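Local coordinates for DUF1893 domain-containing protein (Thermotoga maritima, PDB 1VK9) that is of unknown function but has a cytidine deaminase-like fold, carries ADP-ribosylation and binds zinc ions, at residues A[122-126]-A[127-131]; A[92-95]-A[96-100]. One frame throughout, in Å; residues are numbered along the deposited sequence.

Contact 1: residues A[122-126]-A[127-131]; sequences KSMCP and FEKLV
Two backbone hydrogen bonds tie Cys125 and Pro126 into the first turn of the helix. Lys129 N donates to Cys125 O at 3.0 Å in a fairly straight bond (162° at the hydrogen), and Leu130 N donates to Pro126 O, also at 3.0 Å. Cys125 is therefore the N-cap, and Pro126 stands at the first helical position, where its missing N-H costs the helix no bond.

The apolar contacts come from the two residues before the proline. Selenomethionine Met124 extends from its backbone (chi1 -176°) and bends at the last torsion, which brings SE to 3.6 Å from Lys129 CA, while Met124 CG sits 4.0 Å from Glu128 CB; the Met124 and Glu128 side chains cross at about a right angle. Cys125 SG lies 3.9 Å from Phe127 CB and is covalently linked to an unidentified ligand, consistent with the reported ADP-ribosylation.

Glu128 turns its carboxylate away from the turn, OE2 binding Ser93 OG and Val116 N, OE1 binding Lys73 N and the same ligand. Leu130 and Val131 face helix 137-145, while Cys125 shares a backbone bond with Val116, just after strand 111-113.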
loop_
_atom_site.group_PDB
_atom_site.type_symbol
_atom_site.label_atom_id
_atom_site.label_comp_id
_atom_site.label_asym_id
_atom_site.label_seq_id
_atom_site.Cartn_x
_atom_site.Cartn_y
_atom_site.Cartn_z
ATOM N N LYS A 122 8.332 15.698 13.350
ATOM C CA LYS A 122 8.547 17.104 13.038
ATOM C C LYS A 122 9.091 17.373 11.598
ATOM O O LYS A 122 9.390 18.511 11.247
ATOM C CB LYS A 122 9.418 17.748 14.136
ATOM N N SER A 123 9.195 16.347 10.754
ATOM C CA SER A 123 9.781 16.515 9.416
ATOM C C SER A 123 9.512 15.308 8.538
ATOM O O SER A 123 9.025 14.293 9.029
ATOM C CB SER A 123 11.296 16.714 9.509
ATOM O OG SER A 123 11.905 15.531 9.983
HETATM N N MSE A 124 9.854 15.403 7.251
HETATM C CA MSE A 124 9.463 14.380 6.276
HETATM C C MSE A 124 10.279 13.076 6.385
HETATM O O MSE A 124 11.486 13.120 6.595
HETATM C CB MSE A 124 9.587 14.967 4.884
HETATM C CG MSE A 124 9.131 14.055 3.761
HETATM SE SE MSE A 124 9.084 14.901 1.955
HETATM C CE MSE A 124 8.274 16.605 2.406
ATOM N N CYS A 125 9.623 11.920 6.258
ATOM C CA CYS A 125 10.309 10.612 6.241
ATOM C C CYS A 125 11.349 10.635 5.141
ATOM O O CYS A 125 11.013 11.031 4.026
ATOM C CB CYS A 125 9.297 9.493 5.990
ATOM S SG CYS A 125 9.924 7.847 5.584
ATOM N N PRO A 126 12.602 10.251 5.424
ATOM C CA PRO A 126 13.660 10.212 4.387
ATOM C C PRO A 126 13.283 9.423 3.104
ATOM O O PRO A 126 13.722 9.839 2.020
ATOM C CB PRO A 126 14.861 9.568 5.108
ATOM C CG PRO A 126 14.292 8.948 6.338
ATOM C CD PRO A 126 13.121 9.831 6.738
ATOM N N PHE A 127 12.492 8.348 3.214
ATOM C CA PHE A 127 11.997 7.635 2.031
ATOM C C PHE A 127 10.967 8.440 1.241
ATOM O O PHE A 127 10.964 8.415 0.017
ATOM C CB PHE A 127 11.423 6.269 2.384
ATOM C CG PHE A 127 12.466 5.216 2.568
ATOM C CD1 PHE A 127 13.132 4.679 1.474
ATOM C CD2 PHE A 127 12.809 4.774 3.851
ATOM C CE1 PHE A 127 14.111 3.703 1.650
ATOM C CE2 PHE A 127 13.793 3.804 4.041
ATOM C CZ PHE A 127 14.441 3.265 2.940
ATOM N N GLU A 128 10.093 9.160 1.933
ATOM C CA GLU A 128 9.123 10.005 1.254
ATOM C C GLU A 128 9.836 11.155 0.505
ATOM O O GLU A 128 9.460 11.468 -0.642
ATOM C CB GLU A 128 8.039 10.480 2.244
ATOM C CG GLU A 128 6.916 11.358 1.670
ATOM C CD GLU A 128 5.644 10.600 1.272
ATOM O OE1 GLU A 128 5.756 9.625 0.496
ATOM O OE2 GLU A 128 4.525 10.996 1.709
ATOM N N LYS A 129 10.853 11.761 1.136
ATOM C CA LYS A 129 11.604 12.846 0.503
ATOM C C LYS A 129 12.324 12.309 -0.718
ATOM O O LYS A 129 12.310 12.948 -1.783
ATOM C CB LYS A 129 12.611 13.518 1.445
ATOM C CG LYS A 129 13.335 14.750 0.829
ATOM C CD LYS A 129 14.209 15.502 1.856
ATOM C CE LYS A 129 15.532 16.012 1.251
ATOM N NZ LYS A 129 16.623 16.031 2.265
ATOM N N LEU A 130 12.942 11.136 -0.575
ATOM C CA LEU A 130 13.619 10.486 -1.687
ATOM C C LEU A 130 12.725 10.393 -2.940
ATOM O O LEU A 130 13.129 10.804 -4.033
ATOM C CB LEU A 130 14.102 9.100 -1.254
ATOM C CG LEU A 130 14.846 8.253 -2.287
ATOM C CD1 LEU A 130 16.055 9.015 -2.912
ATOM C CD2 LEU A 130 15.264 6.909 -1.676
ATOM N N VAL A 131 11.505 9.886 -2.779
ATOM C CA VAL A 131 10.659 9.585 -3.928
ATOM C C VAL A 131 9.677 10.698 -4.263
ATOM O O VAL A 131 8.899 10.563 -5.227
ATOM C CB VAL A 131 9.899 8.245 -3.747
ATOM C CG1 VAL A 131 10.877 7.114 -3.477
ATOM C CG2 VAL A 131 8.858 8.346 -2.627
#

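Contact 2: residues A[92-95]-A[96-100]; sequences ISKP and ALKLM
The Pro95 ring and the peptide groups of Ser93, Lys94 and Pro95 are the flat groups of this turn. CB of the Pro95 ring lies 3.1 Å from Ala96 N, and the ring also touches Lys73 of helix 73-82. The peptide carbonyls take the first helical bonds: Leu97 N donates to Ser93 O at 3.0 Å, with 167° at the hydrogen, and Lys98 N donates to Lys94 O, again at 3.0 Å. Leu99 N to Pro95 O follows as the next in the series.

Ser93 is the N-cap. Its hydroxyl OG, set by a chi1 of 80°, lies straight ahead of Ala96 N but at 3.5 Å, a weak capping bond; its stronger partner is the Glu128 carboxylate.

Beneath the turn Ile92 supplies the apolar floor. CG1 and CD1 run out in an extended chain, putting Ile92 CG1 3.8 Å from Ala96 CB and Ile92 CD1 3.5 Å from the CE of selenomethionine Met100, the two side chains meeting tip to tip. On the outer side the two lysines pass obliquely, with Lys94 CE and Lys98 CE 3.7 Å apart. The like-charged Lys94 NZ and Lys98 NZ stay 5.4 Å from each other, and exposure to solvent probably eases the repulsion.

This is the strand-to-helix corner of the beta-alpha-beta unit 86-93, 94-102, 107-109. Ile92, Leu97 and Met100 pack onto Tyr109 and Phe107 of strand 107-109, whereas Pro95, Ala96 and Leu99 rest on helix 73-82.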
loop_
_atom_site.group_PDB
_atom_site.type_symbol
_atom_site.label_atom_id
_atom_site.label_comp_id
_atom_site.label_asym_id
_atom_site.label_seq_id
_atom_site.Cartn_x
_atom_site.Cartn_y
_atom_site.Cartn_z
ATOM N N ILE A 92 -3.082 8.208 4.920
ATOM C CA ILE A 92 -2.471 8.329 3.600
ATOM C C ILE A 92 -1.892 9.726 3.395
ATOM O O ILE A 92 -2.484 10.719 3.822
ATOM C CB ILE A 92 -3.520 8.024 2.517
ATOM C CG1 ILE A 92 -2.872 7.834 1.158
ATOM C CG2 ILE A 92 -4.585 9.126 2.430
ATOM C CD1 ILE A 92 -3.769 7.087 0.175
ATOM N N SER A 93 -0.741 9.821 2.741
ATOM C CA SER A 93 -0.179 11.131 2.439
ATOM C C SER A 93 -0.727 11.613 1.114
ATOM O O SER A 93 -1.123 10.808 0.272
ATOM C CB SER A 93 1.339 11.080 2.393
ATOM O OG SER A 93 1.779 10.559 1.159
ATOM N N LYS A 94 -0.746 12.930 0.936
ATOM C CA LYS A 94 -1.249 13.561 -0.274
ATOM C C LYS A 94 -0.576 13.052 -1.559
ATOM O O LYS A 94 -1.277 12.828 -2.531
ATOM C CB LYS A 94 -1.139 15.084 -0.165
ATOM C CG LYS A 94 -2.018 15.860 -1.125
ATOM C CD LYS A 94 -2.002 17.338 -0.766
ATOM C CE LYS A 94 -1.359 18.181 -1.863
ATOM N NZ LYS A 94 -0.791 19.421 -1.289
ATOM N N PRO A 95 0.755 12.901 -1.596
ATOM C CA PRO A 95 1.411 12.323 -2.762
ATOM C C PRO A 95 0.857 10.953 -3.098
ATOM O O PRO A 95 0.578 10.703 -4.269
ATOM C CB PRO A 95 2.868 12.232 -2.324
ATOM C CG PRO A 95 3.043 13.369 -1.367
ATOM C CD PRO A 95 1.755 13.332 -0.595
ATOM N N ALA A 96 0.666 10.102 -2.095
ATOM C CA ALA A 96 0.136 8.766 -2.326
ATOM C C ALA A 96 -1.276 8.846 -2.895
ATOM O O ALA A 96 -1.566 8.232 -3.922
ATOM C CB ALA A 96 0.191 7.912 -1.058
ATOM N N LEU A 97 -2.133 9.638 -2.278
ATOM C CA LEU A 97 -3.506 9.760 -2.747
ATOM C C LEU A 97 -3.539 10.203 -4.213
ATOM O O LEU A 97 -4.304 9.668 -5.020
ATOM C CB LEU A 97 -4.288 10.731 -1.840
ATOM C CG LEU A 97 -5.755 11.105 -2.097
ATOM C CD1 LEU A 97 -6.363 11.604 -0.804
ATOM C CD2 LEU A 97 -5.896 12.203 -3.160
ATOM N N LYS A 98 -2.698 11.175 -4.553
ATOM C CA LYS A 98 -2.677 11.763 -5.893
ATOM C C LYS A 98 -2.311 10.686 -6.897
ATOM O O LYS A 98 -2.888 10.621 -7.992
ATOM C CB LYS A 98 -1.620 12.859 -5.956
ATOM C CG LYS A 98 -2.140 14.228 -6.154
ATOM C CD LYS A 98 -2.063 15.039 -4.883
ATOM C CE LYS A 98 -1.420 16.392 -5.133
ATOM N NZ LYS A 98 -0.013 16.195 -5.601
ATOM N N LEU A 99 -1.358 9.835 -6.493
ATOM C CA LEU A 99 -0.801 8.788 -7.339
ATOM C C LEU A 99 -1.830 7.720 -7.625
ATOM O O LEU A 99 -2.019 7.324 -8.780
ATOM C CB LEU A 99 0.433 8.154 -6.700
ATOM C CG LEU A 99 1.258 7.200 -7.567
ATOM C CD1 LEU A 99 1.834 7.881 -8.799
ATOM C CD2 LEU A 99 2.378 6.660 -6.709
HETATM N N MSE A 100 -2.498 7.265 -6.573
HETATM C CA MSE A 100 -3.491 6.219 -6.717
HETATM C C MSE A 100 -4.678 6.656 -7.536
HETATM O O MSE A 100 -5.225 5.838 -8.268
HETATM C CB MSE A 100 -3.923 5.728 -5.351
HETATM C CG MSE A 100 -2.721 5.393 -4.541
HETATM SE SE MSE A 100 -2.864 3.773 -3.553
HETATM C CE MSE A 100 -3.873 4.452 -2.061
#

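In the fold
Both contacts are helix starts, each with an N-cap residue followed within two positions by a proline, but they belong to different helices. Contact 2 is partly buried, its centre about 10 Å from the centre of the chain, and its apolar side chains pack where strand 86-93 and helix 94-102 meet strand 107-109. Contact 1 is a surface contact about 17 Å from that centre, where a loop enters helix 126-132 and carries the cysteine modelled with a covalent link to an unidentified ligand. A serine hydroxyl adds a weak capping bond in contact 2, whereas contact 1 relies on backbone bonds. The carboxylate-hydroxyl bond joins the two, with 2.8 Å between Glu128 OE2 and Ser93 OG.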